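Local coordinates for protein dihydrophenazinedicarboxylate synthase (PDB 4HMW) that catalyses FMN-dependent oxidations by molecular oxygen in the terminal steps of phenazine antibiotic biosynthesis, at residues D25-E29 against P30-L34; A39-V43 against A44-E48; S72-R76 against G77-C81; L169-P173 against R174-Y178. All coordinates share one frame; numbering follows the deposited sequence.

Interaction 1. Residues D25-E29 against P30-L34; sequences DPPSE and PITLL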
loop_
_atom_site.group_PDB
_atom_site.type_symbol
_atom_site.label_atom_id
_atom_site.label_comp_id
_atom_site.label_asym_id
_atom_site.label_seq_id
_atom_site.Cartn_x
_atom_site.Cartn_y
_atom_site.Cartn_z
ATOM N N ASP B 25 4.918 -5.350 25.894
ATOM C CA ASP B 25 6.176 -4.782 26.381
ATOM C C ASP B 25 7.054 -4.264 25.229
ATOM O O ASP B 25 8.021 -4.885 24.833
ATOM C CB ASP B 25 6.874 -5.857 27.201
ATOM C CG ASP B 25 8.054 -5.334 27.973
ATOM O OD1 ASP B 25 8.128 -4.097 28.213
ATOM O OD2 ASP B 25 8.903 -6.184 28.335
ATOM N N PRO B 26 6.719 -3.095 24.695
ATOM C CA PRO B 26 7.356 -2.640 23.451
ATOM C C PRO B 26 8.824 -2.224 23.582
ATOM O O PRO B 26 9.168 -1.627 24.578
ATOM C CB PRO B 26 6.525 -1.416 23.086
ATOM C CG PRO B 26 5.250 -1.578 23.836
ATOM C CD PRO B 26 5.596 -2.225 25.089
ATOM N N PRO B 27 9.666 -2.522 22.580
ATOM C CA PRO B 27 11.014 -1.943 22.543
ATOM C C PRO B 27 10.949 -0.416 22.526
ATOM O O PRO B 27 9.975 0.158 22.040
ATOM C CB PRO B 27 11.581 -2.447 21.214
ATOM C CG PRO B 27 10.763 -3.587 20.830
ATOM C CD PRO B 27 9.414 -3.435 21.450
ATOM N N SER B 28 11.978 0.256 23.017
ATOM C CA SER B 28 11.950 1.712 23.076
ATOM C C SER B 28 11.919 2.366 21.694
ATOM O O SER B 28 11.400 3.456 21.547
ATOM C CB SER B 28 13.147 2.242 23.864
ATOM O OG SER B 28 14.361 1.758 23.324
ATOM N N GLU B 29 12.492 1.705 20.696
ATOM C CA GLU B 29 12.538 2.236 19.321
ATOM C C GLU B 29 11.788 1.313 18.375
ATOM O O GLU B 29 12.000 0.114 18.389
ATOM C CB GLU B 29 13.994 2.333 18.826
ATOM C CG GLU B 29 14.882 3.230 19.633
ATOM C CD GLU B 29 14.964 4.625 19.073
ATOM O OE1 GLU B 29 14.295 4.897 18.046
ATOM O OE2 GLU B 29 15.708 5.457 19.650
ATOM N N PRO B 30 10.933 1.861 17.527
ATOM C CA PRO B 30 10.138 0.968 16.659
ATOM C C PRO B 30 10.987 0.237 15.593
ATOM O O PRO B 30 10.666 -0.877 15.183
ATOM C CB PRO B 30 9.100 1.900 16.048
ATOM C CG PRO B 30 9.724 3.269 16.115
ATOM C CD PRO B 30 10.544 3.279 17.377
ATOM N N ILE B 31 12.103 0.822 15.164
ATOM C CA ILE B 31 12.905 0.149 14.151
ATOM C C ILE B 31 13.402 -1.205 14.653
ATOM O O ILE B 31 13.534 -2.157 13.873
ATOM C CB ILE B 31 14.088 1.006 13.702
ATOM C CG1 ILE B 31 13.598 2.281 13.012
ATOM C CG2 ILE B 31 14.941 0.248 12.759
ATOM C CD1 ILE B 31 12.849 2.053 11.712
ATOM N N THR B 32 13.656 -1.300 15.960
ATOM C CA THR B 32 14.075 -2.566 16.557
ATOM C C THR B 32 13.002 -3.639 16.299
ATOM O O THR B 32 13.321 -4.774 15.952
ATOM C CB THR B 32 14.284 -2.417 18.081
ATOM O OG1 THR B 32 15.314 -1.451 18.330
ATOM C CG2 THR B 32 14.650 -3.737 18.743
ATOM N N LEU B 33 11.732 -3.263 16.456
ATOM C CA LEU B 33 10.624 -4.202 16.296
ATOM C C LEU B 33 10.411 -4.508 14.811
ATOM O O LEU B 33 10.132 -5.642 14.436
ATOM C CB LEU B 33 9.342 -3.647 16.929
ATOM C CG LEU B 33 8.120 -4.563 16.943
ATOM C CD1 LEU B 33 8.449 -5.869 17.628
ATOM C CD2 LEU B 33 6.892 -3.914 17.603
ATOM N N LEU B 34 10.572 -3.493 13.967
ATOM C CA LEU B 34 10.496 -3.711 12.524
ATOM C C LEU B 34 11.490 -4.772 12.077
ATOM O O LEU B 34 11.151 -5.679 11.327
ATOM C CB LEU B 34 10.729 -2.392 11.778
ATOM C CG LEU B 34 10.912 -2.412 10.263
ATOM C CD1 LEU B 34 9.693 -2.995 9.594
ATOM C CD2 LEU B 34 11.210 -0.959 9.769
HETATM O O HOH W 1 14.785 -0.405 21.029
HETATM O O HOH W 2 13.374 3.498 15.758
#
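Pro30 follows directly on Glu29, and with it the proline-rich approach 25-29 turns into the first turn of helix 30-43. This is the N-terminal turn of that helix, with one of its N-H groups, that of Ile31, met by water. Pro30 has no N-H to offer at this end; its ring packs on Tyr201, Met185 and Trp208 of the C-terminal strands. Ile31 comes next, and its N donates a hydrogen bond to water 2 at 3.0 Å. The same water donates to Glu29 OE1 at 2.8 Å. The Glu29 chain reaches it by a bend at chi2 (-94°), which brings OE1 within reach of the water on Ile31 N; OE1 also takes a weak bond from Trp208 NE1. Thr32 is tied twice to Glu29. Its N makes a weak, bent bond to Glu29 O (3.3 Å, 133° at the hydrogen), while OG1, held beside the backbone N by chi1 of -61°, lies 2.9 Å from water 1, which in turn accepts from Glu29 N. That rotation leaves the Thr32 methyl on the side of Pro27, where CG2 and CB both meet Pro27 CB at about 4.1 Å. Leu33, further along, is buried against Leu199, Phe187 and Phe20. Its side chain crosses that of Pro27 at about a right angle, and the touch is made by Leu33 CB against Pro27 CG at 4.2 Å.

Interaction 2. Residues A39-V43 against A44-E48; sequences ATADV and ARVRE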
loop_
_atom_site.group_PDB
_atom_site.type_symbol
_atom_site.label_atom_id
_atom_site.label_comp_id
_atom_site.label_asym_id
_atom_site.label_seq_id
_atom_site.Cartn_x
_atom_site.Cartn_y
_atom_site.Cartn_z
ATOM N N ALA B 39 12.724 -10.353 10.347
ATOM C CA ALA B 39 13.532 -11.584 10.496
ATOM C C ALA B 39 12.582 -12.768 10.706
ATOM O O ALA B 39 12.799 -13.861 10.147
ATOM C CB ALA B 39 14.471 -11.445 11.616
ATOM N N THR B 40 11.504 -12.556 11.458
ATOM C CA THR B 40 10.570 -13.652 11.690
ATOM C C THR B 40 9.822 -13.976 10.391
ATOM O O THR B 40 9.492 -15.148 10.111
ATOM C CB THR B 40 9.589 -13.310 12.816
ATOM O OG1 THR B 40 10.324 -13.144 14.031
ATOM C CG2 THR B 40 8.547 -14.386 12.986
ATOM N N ALA B 41 9.566 -12.933 9.600
ATOM C CA ALA B 41 8.894 -13.118 8.326
ATOM C C ALA B 41 9.693 -14.045 7.415
ATOM O O ALA B 41 9.126 -14.844 6.668
ATOM C CB ALA B 41 8.604 -11.736 7.640
ATOM N N ASP B 42 11.015 -13.945 7.462
ATOM C CA ASP B 42 11.838 -14.846 6.685
ATOM C C ASP B 42 11.786 -16.296 7.200
ATOM O O ASP B 42 11.738 -17.241 6.407
ATOM C CB ASP B 42 13.281 -14.359 6.646
ATOM C CG ASP B 42 13.485 -13.191 5.689
ATOM O OD1 ASP B 42 12.551 -12.819 4.913
ATOM O OD2 ASP B 42 14.607 -12.647 5.702
ATOM N N VAL B 43 11.780 -16.474 8.519
ATOM C CA VAL B 43 11.574 -17.808 9.078
ATOM C C VAL B 43 10.218 -18.400 8.671
ATOM O O VAL B 43 10.115 -19.613 8.415
ATOM C CB VAL B 43 11.709 -17.792 10.625
ATOM C CG1 VAL B 43 11.383 -19.142 11.232
ATOM C CG2 VAL B 43 13.130 -17.356 11.020
ATOM N N ALA B 44 9.186 -17.560 8.615
ATOM C CA ALA B 44 7.849 -17.994 8.225
ATOM C C ALA B 44 7.688 -18.169 6.719
ATOM O O ALA B 44 6.605 -18.524 6.255
ATOM C CB ALA B 44 6.804 -17.000 8.730
ATOM N N ARG B 45 8.743 -17.883 5.968
ATOM C CA ARG B 45 8.744 -18.018 4.506
ATOM C C ARG B 45 7.679 -17.133 3.830
ATOM O O ARG B 45 7.038 -17.510 2.840
ATOM C CB ARG B 45 8.606 -19.487 4.109
ATOM C CG ARG B 45 9.793 -20.346 4.624
ATOM C CD ARG B 45 9.794 -21.735 3.968
ATOM N NE ARG B 45 11.113 -22.187 3.498
ATOM C CZ ARG B 45 11.893 -21.538 2.626
ATOM N NH1 ARG B 45 11.539 -20.363 2.109
ATOM N NH2 ARG B 45 13.062 -22.070 2.277
ATOM N N VAL B 46 7.548 -15.922 4.344
ATOM C CA VAL B 46 6.730 -14.919 3.690
ATOM C C VAL B 46 7.257 -14.594 2.286
ATOM O O VAL B 46 8.453 -14.344 2.099
ATOM C CB VAL B 46 6.683 -13.622 4.534
ATOM C CG1 VAL B 46 6.031 -12.478 3.729
ATOM C CG2 VAL B 46 5.943 -13.865 5.861
ATOM N N ARG B 47 6.370 -14.599 1.294
ATOM C CA ARG B 47 6.740 -14.223 -0.080
ATOM C C ARG B 47 6.853 -12.702 -0.233
ATOM O O ARG B 47 5.911 -11.975 0.081
ATOM C CB ARG B 47 5.703 -14.745 -1.081
ATOM C CG ARG B 47 6.071 -14.505 -2.523
ATOM C CD ARG B 47 5.134 -15.212 -3.461
ATOM N NE ARG B 47 5.600 -15.143 -4.840
ATOM C CZ ARG B 47 5.069 -15.834 -5.834
ATOM N NH1 ARG B 47 4.056 -16.647 -5.585
ATOM N NH2 ARG B 47 5.545 -15.705 -7.067
ATOM N N GLU B 48 8.024 -12.244 -0.695
ATOM C CA GLU B 48 8.315 -10.814 -0.932
ATOM C C GLU B 48 7.918 -9.950 0.268
ATOM O O GLU B 48 7.046 -9.057 0.157
ATOM C CB GLU B 48 7.612 -10.283 -2.194
ATOM C CG GLU B 48 8.223 -10.819 -3.502
ATOM C CD GLU B 48 7.552 -10.236 -4.757
ATOM O OE1 GLU B 48 7.224 -9.016 -4.794
ATOM O OE2 GLU B 48 7.351 -11.028 -5.698
HETATM O O HOH W 3 10.936 -14.597 2.996
#
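Ala41 and Val46 form the close-packed side of this helix C-terminus, a Schellman motif closing helix 30-43. Ala41 CB meets Val46 CG2 at 3.8 Å, and both side chains rest on Trp104 of strand 97-104. Val46 presents that methyl because its chi1 of 170° sets CG2 beside the backbone N, facing back to the last helical turn. The diagnostic bond lies just beneath: Val46 N to Ala41 O, 3.0 Å and nearly straight at 166°. Ala44 N still makes a helical bond to Thr40 O at 2.9 Å, and the buried Ala44 methyl packs on Thr13 and Thr107. Between the two, Arg45 takes positive phi (60°), and its N reaches Asp42 O at 3.1 Å from above the carbonyl plane.

The other side is looser. Asp42, Val43 and Arg45 are exposed; the Arg45 side chain sets off away from the helix, with CG no nearer than 3.9 Å to Val43 O. Here water 3 links the two segments, donating to Asp42 OD1 and, at 2.7 Å, to Val46 O. Thr40 O thus keeps its helical bond while Ala41 O and Asp42 O take the capping N-H groups of Val46 and Arg45, which implies an end made by backbone bonding, with apolar contact on its inner side and water on its outer one.

Interaction 3. Residues S72-R76 against G77-C81; sequences SIDDR and GVIFC. With FMN (flavin mononucleotide), chain D.
The Asp74 carboxylate, the flat group at the hairpin turn, receives at OD1 a weak bond from Gly77 N at 3.0 Å. Arg76 N meets the same oxygen at 2.8 Å from above the carboxylate plane, about 40° out of it, and so forms an Asx turn. The other oxygen, OD2, touches Ile79 CD1 and forms a salt bridge with Arg179 NE. Asp74 CG stands between the backbone N and carbonyl carbon (chi1 66°), which turns the carboxylate back over the type I turn from Asp74 to Gly77. At the far end, the flavin ring edge is met by Cys81: FMN N3 donates to Cys81 O at 2.8 Å.

Between these ends the strands pair antiparallel. Ile79 N gives Ser72 O a straight bond (2.8 Å, 171°), and Asp74 N reaches Gly77 O at 3.0 Å. Gly77 is demanded by its backbone, since a CB would clash with Arg76 O. On one face Ser72 OG lies against Ile79 CB and CD1; on the other Ile73 CG1 meets Val78 CG2 at 4.2 Å. The Ile73 face is covered by Ile31, Leu34, Lys35 and Leu38 of helix 30-43, while strand 175-182 flanks strand 77-83, bonding to Val78 and Phe80.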
loop_
_atom_site.group_PDB
_atom_site.type_symbol
_atom_site.label_atom_id
_atom_site.label_comp_id
_atom_site.label_asym_id
_atom_site.label_seq_id
_atom_site.Cartn_x
_atom_site.Cartn_y
_atom_site.Cartn_z
ATOM N N SER B 72 17.405 -1.748 2.322
ATOM C CA SER B 72 17.905 -2.056 3.648
ATOM C C SER B 72 17.225 -1.195 4.692
ATOM O O SER B 72 16.458 -0.270 4.367
ATOM C CB SER B 72 19.423 -1.843 3.744
ATOM O OG SER B 72 19.764 -0.478 3.515
ATOM N N ILE B 73 17.531 -1.495 5.958
ATOM C CA ILE B 73 17.021 -0.724 7.077
ATOM C C ILE B 73 18.181 -0.417 7.986
ATOM O O ILE B 73 18.913 -1.318 8.414
ATOM C CB ILE B 73 15.985 -1.521 7.847
ATOM C CG1 ILE B 73 14.797 -1.812 6.928
ATOM C CG2 ILE B 73 15.460 -0.751 9.036
ATOM C CD1 ILE B 73 13.749 -2.625 7.561
ATOM N N ASP B 74 18.380 0.860 8.275
ATOM C CA ASP B 74 19.384 1.224 9.275
ATOM C C ASP B 74 18.675 1.777 10.506
ATOM O O ASP B 74 17.430 1.779 10.561
ATOM C CB ASP B 74 20.415 2.191 8.691
ATOM C CG ASP B 74 19.835 3.556 8.324
ATOM O OD1 ASP B 74 18.775 3.921 8.846
ATOM O OD2 ASP B 74 20.488 4.289 7.524
ATOM N N ASP B 75 19.424 2.277 11.470
ATOM C CA ASP B 75 18.825 2.713 12.731
ATOM C C ASP B 75 17.911 3.919 12.626
ATOM O O ASP B 75 17.206 4.240 13.576
ATOM C CB ASP B 75 19.921 3.022 13.743
ATOM C CG ASP B 75 20.776 1.820 14.027
ATOM O OD1 ASP B 75 21.737 1.587 13.253
ATOM O OD2 ASP B 75 20.478 1.086 14.999
ATOM N N ARG B 76 17.906 4.581 11.476
ATOM C CA ARG B 76 17.085 5.772 11.314
ATOM C C ARG B 76 15.910 5.578 10.344
ATOM O O ARG B 76 15.037 6.426 10.280
ATOM C CB ARG B 76 17.942 6.948 10.837
ATOM C CG ARG B 76 18.874 7.533 11.896
ATOM C CD ARG B 76 19.600 8.766 11.358
ATOM N NE ARG B 76 20.667 8.403 10.426
ATOM C CZ ARG B 76 21.241 9.243 9.562
ATOM N NH1 ARG B 76 20.846 10.514 9.491
ATOM N NH2 ARG B 76 22.214 8.814 8.759
ATOM N N GLY B 77 15.902 4.502 9.568
ATOM C CA GLY B 77 14.790 4.296 8.664
ATOM C C GLY B 77 15.053 3.314 7.551
ATOM O O GLY B 77 16.017 2.558 7.555
ATOM N N VAL B 78 14.154 3.343 6.588
ATOM C CA VAL B 78 14.080 2.378 5.510
ATOM C C VAL B 78 14.631 2.978 4.219
ATOM O O VAL B 78 14.147 4.000 3.750
ATOM C CB VAL B 78 12.624 2.010 5.304
ATOM C CG1 VAL B 78 12.497 1.046 4.143
ATOM C CG2 VAL B 78 12.050 1.404 6.609
ATOM N N ILE B 79 15.626 2.321 3.638
ATOM C CA ILE B 79 16.352 2.873 2.494
ATOM C C ILE B 79 15.789 2.274 1.219
ATOM O O ILE B 79 15.573 1.051 1.140
ATOM C CB ILE B 79 17.815 2.563 2.642
ATOM C CG1 ILE B 79 18.358 3.401 3.810
ATOM C CG2 ILE B 79 18.592 2.867 1.349
ATOM C CD1 ILE B 79 19.818 3.221 4.047
ATOM N N PHE B 80 15.495 3.129 0.244
ATOM C CA PHE B 80 15.070 2.658 -1.088
ATOM C C PHE B 80 15.669 3.534 -2.167
ATOM O O PHE B 80 16.109 4.642 -1.890
ATOM C CB PHE B 80 13.535 2.589 -1.200
ATOM C CG PHE B 80 12.861 3.899 -1.113
ATOM C CD1 PHE B 80 12.565 4.465 0.123
ATOM C CD2 PHE B 80 12.509 4.586 -2.272
ATOM C CE1 PHE B 80 11.913 5.682 0.197
ATOM C CE2 PHE B 80 11.889 5.808 -2.195
ATOM C CZ PHE B 80 11.594 6.365 -0.952
ATOM N N CYS B 81 15.657 3.036 -3.401
ATOM C CA CYS B 81 16.133 3.791 -4.572
ATOM C C CYS B 81 15.034 4.003 -5.617
ATOM O O CYS B 81 14.163 3.167 -5.789
ATOM C CB CYS B 81 17.274 3.055 -5.264
ATOM S SG CYS B 81 18.712 2.900 -4.244
HETATM N N1 FMN D . 10.443 1.256 -8.476
HETATM C C2 FMN D . 11.516 1.959 -7.994
HETATM O O2 FMN D . 11.736 3.096 -8.446
HETATM N N3 FMN D . 12.348 1.407 -7.036
HETATM C C4 FMN D . 12.111 0.153 -6.527
HETATM O O4 FMN D . 12.869 -0.306 -5.651
HETATM C C4A FMN D . 11.022 -0.573 -7.011
HETATM N N5 FMN D . 10.771 -1.841 -6.534
HETATM C C5A FMN D . 9.655 -2.533 -7.003
HETATM C C6 FMN D . 9.384 -3.797 -6.490
HETATM C C7 FMN D . 8.265 -4.496 -6.921
HETATM C C7M FMN D . 7.986 -5.880 -6.379
HETATM C C8 FMN D . 7.434 -3.926 -7.893
HETATM C C8M FMN D . 6.229 -4.676 -8.391
HETATM C C9 FMN D . 7.711 -2.653 -8.404
HETATM C C9A FMN D . 8.809 -1.960 -7.954
HETATM N N10 FMN D . 9.100 -0.697 -8.491
HETATM C C10 FMN D . 10.176 -0.012 -7.984
HETATM C "C1'" FMN D . 8.227 -0.054 -9.534
HETATM C "C2'" FMN D . 7.192 0.838 -8.904
HETATM O "O2'" FMN D . 6.109 0.047 -8.438
HETATM C "C3'" FMN D . 6.663 1.887 -9.865
HETATM O "O3'" FMN D . 6.277 1.327 -11.115
HETATM C "C4'" FMN D . 7.680 3.007 -10.068
HETATM O "O4'" FMN D . 8.788 3.165 -9.213
HETATM C "C5'" FMN D . 7.139 4.228 -10.754
HETATM O "O5'" FMN D . 6.368 4.837 -9.741
HETATM P P FMN D . 5.751 6.322 -9.867
HETATM O O1P FMN D . 6.868 7.217 -9.430
HETATM O O2P FMN D . 5.325 6.523 -11.320
HETATM O O3P FMN D . 4.571 6.324 -8.902
#

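Interaction 4. Residues L169-P173 against R174-Y178; sequences LPRPP and RFVGY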
loop_
_atom_site.group_PDB
_atom_site.type_symbol
_atom_site.label_atom_id
_atom_site.label_comp_id
_atom_site.label_asym_id
_atom_site.label_seq_id
_atom_site.Cartn_x
_atom_site.Cartn_y
_atom_site.Cartn_z
ATOM N N LEU B 169 28.886 1.870 -16.643
ATOM C CA LEU B 169 27.855 2.890 -16.923
ATOM C C LEU B 169 27.746 3.851 -15.757
ATOM O O LEU B 169 27.600 3.430 -14.589
ATOM C CB LEU B 169 26.491 2.257 -17.229
ATOM C CG LEU B 169 26.512 1.298 -18.425
ATOM C CD1 LEU B 169 25.189 0.547 -18.581
ATOM C CD2 LEU B 169 26.904 2.038 -19.715
ATOM N N PRO B 170 27.815 5.152 -16.048
ATOM C CA PRO B 170 27.759 6.113 -14.947
ATOM C C PRO B 170 26.371 6.151 -14.312
ATOM O O PRO B 170 25.366 5.818 -14.941
ATOM C CB PRO B 170 28.144 7.444 -15.621
ATOM C CG PRO B 170 27.687 7.294 -17.046
ATOM C CD PRO B 170 27.863 5.809 -17.366
ATOM N N ARG B 171 26.319 6.529 -13.046
ATOM C CA ARG B 171 25.047 6.669 -12.375
ATOM C C ARG B 171 24.328 7.897 -12.912
ATOM O O ARG B 171 24.836 8.986 -12.786
ATOM C CB ARG B 171 25.241 6.816 -10.865
ATOM C CG ARG B 171 23.906 7.006 -10.151
ATOM C CD ARG B 171 24.042 7.056 -8.655
ATOM N NE ARG B 171 24.867 8.171 -8.168
ATOM C CZ ARG B 171 24.401 9.379 -7.872
ATOM N NH1 ARG B 171 23.116 9.687 -8.031
ATOM N NH2 ARG B 171 25.229 10.291 -7.407
ATOM N N PRO B 172 23.147 7.727 -13.527
ATOM C CA PRO B 172 22.386 8.918 -13.932
ATOM C C PRO B 172 22.047 9.760 -12.714
ATOM O O PRO B 172 21.710 9.185 -11.696
ATOM C CB PRO B 172 21.085 8.334 -14.505
ATOM C CG PRO B 172 21.366 6.904 -14.799
ATOM C CD PRO B 172 22.464 6.467 -13.878
ATOM N N PRO B 173 22.111 11.094 -12.813
ATOM C CA PRO B 173 21.843 11.931 -11.638
ATOM C C PRO B 173 20.452 11.684 -11.049
ATOM O O PRO B 173 20.275 11.866 -9.846
ATOM C CB PRO B 173 21.987 13.375 -12.173
ATOM C CG PRO B 173 22.156 13.233 -13.702
ATOM C CD PRO B 173 22.657 11.866 -13.953
ATOM N N ARG B 174 19.500 11.237 -11.862
ATOM C CA ARG B 174 18.148 10.969 -11.349
ATOM C C ARG B 174 18.076 9.730 -10.499
ATOM O O ARG B 174 17.101 9.567 -9.764
ATOM C CB ARG B 174 17.120 10.877 -12.477
ATOM C CG ARG B 174 17.274 9.667 -13.413
ATOM C CD ARG B 174 16.342 9.776 -14.621
ATOM N NE ARG B 174 16.568 8.700 -15.588
ATOM C CZ ARG B 174 17.503 8.727 -16.530
ATOM N NH1 ARG B 174 18.327 9.758 -16.639
ATOM N NH2 ARG B 174 17.624 7.706 -17.360
ATOM N N PHE B 175 19.054 8.836 -10.611
ATOM C CA PHE B 175 19.013 7.638 -9.767
ATOM C C PHE B 175 19.549 7.971 -8.386
ATOM O O PHE B 175 20.748 8.232 -8.215
ATOM C CB PHE B 175 19.823 6.485 -10.368
ATOM C CG PHE B 175 19.734 5.215 -9.561
ATOM C CD1 PHE B 175 20.648 4.957 -8.558
ATOM C CD2 PHE B 175 18.715 4.295 -9.791
ATOM C CE1 PHE B 175 20.545 3.789 -7.785
ATOM C CE2 PHE B 175 18.613 3.124 -9.030
ATOM C CZ PHE B 175 19.521 2.875 -8.037
ATOM N N VAL B 176 18.655 7.956 -7.396
ATOM C CA VAL B 176 18.997 8.398 -6.056
ATOM C C VAL B 176 18.396 7.485 -4.994
ATOM O O VAL B 176 17.439 6.747 -5.252
ATOM C CB VAL B 176 18.493 9.833 -5.812
ATOM C CG1 VAL B 176 19.097 10.786 -6.826
ATOM C CG2 VAL B 176 16.985 9.918 -5.903
ATOM N N GLY B 177 18.957 7.542 -3.797
ATOM C CA GLY B 177 18.383 6.832 -2.666
ATOM C C GLY B 177 17.716 7.797 -1.707
ATOM O O GLY B 177 18.071 8.988 -1.647
ATOM N N TYR B 178 16.743 7.275 -0.958
ATOM C CA TYR B 178 16.048 8.014 0.102
ATOM C C TYR B 178 16.033 7.151 1.350
ATOM O O TYR B 178 16.047 5.937 1.251
ATOM C CB TYR B 178 14.567 8.294 -0.267
ATOM C CG TYR B 178 14.412 9.280 -1.397
ATOM C CD1 TYR B 178 14.346 10.634 -1.167
ATOM C CD2 TYR B 178 14.321 8.836 -2.692
ATOM C CE1 TYR B 178 14.209 11.508 -2.214
ATOM C CE2 TYR B 178 14.197 9.686 -3.726
ATOM C CZ TYR B 178 14.133 11.017 -3.499
ATOM O OH TYR B 178 13.999 11.849 -4.592
#
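Arg171 NH1 donates to Phe175 O at 2.8 Å, nearly along the C=O axis and close to the guanidinium plane, although the bond itself is bent (146° at the hydrogen). The remaining donors of this group are taken up by two carboxylates of helix 122-130: NE by a salt bridge to Asp126 OD1, NH2 by another to Glu122 OE1. All three nitrogens therefore have acceptors, two charged and one a backbone carbonyl. A bend at chi3 (62°) brings the guanidinium round to that carbonyl, and it leaves Arg171 CD at the edge of the Phe175 ring, 4.0 Å from CD1.

The chain reverses in a type I beta turn from Pro172 to Phe175, closed by Phe175 N to Pro172 O at 2.9 Å, with the donor above the carbonyl plane. Pro172 and Pro173 contribute no N-H of their own. Arg174 runs extended from CG to NE and lays one face of its guanidinium on Pro172 CB, 3.8 Å from NH1. Its NH2 is bound by Ser143 O, with weak bonds to the carbonyls of Ser140 and Ser141, and its side chain also packs on His83; His83 and Ser140 probably contact substrate, as in relatives. Phe175 meets Trp129 edge-to-face and touches Cys81 beside the flavin. The pattern implies that the backbone bond closes the turn while the arginines tie it to its surroundings: the charge of Arg171 is probably balanced locally by Asp126 and Glu122, whereas Arg174 NH2 is held by backbone carbonyls of residues 140-143.

Overall arrangement
Along the chain the four contacts follow in series. Interactions 1 and 2 mark the two ends of helix 30-43, their centres 19 Å apart. That helix lies on the hairpin of interaction 3, where Leu34 CD2 is 4.0 Å from Val78 CG2; the centres of interactions 1 and 3 are 15 Å apart. Interaction 3 in turn touches interaction 4 through neighbouring strands 77-83 and 175-182 of the antiparallel sheet, with a probable hydrogen bond from Tyr178 N to Phe80 O at 2.9 Å. Interactions 1 and 4 are on opposite sides of the chain's centre, 32 Å between centres. The flavin is met by Cys81 of interaction 3, while Glu48 of interaction 2 touches FMN and bonds Tyr103 of the second subunit, consistent with cofactor sites at the dimer interface.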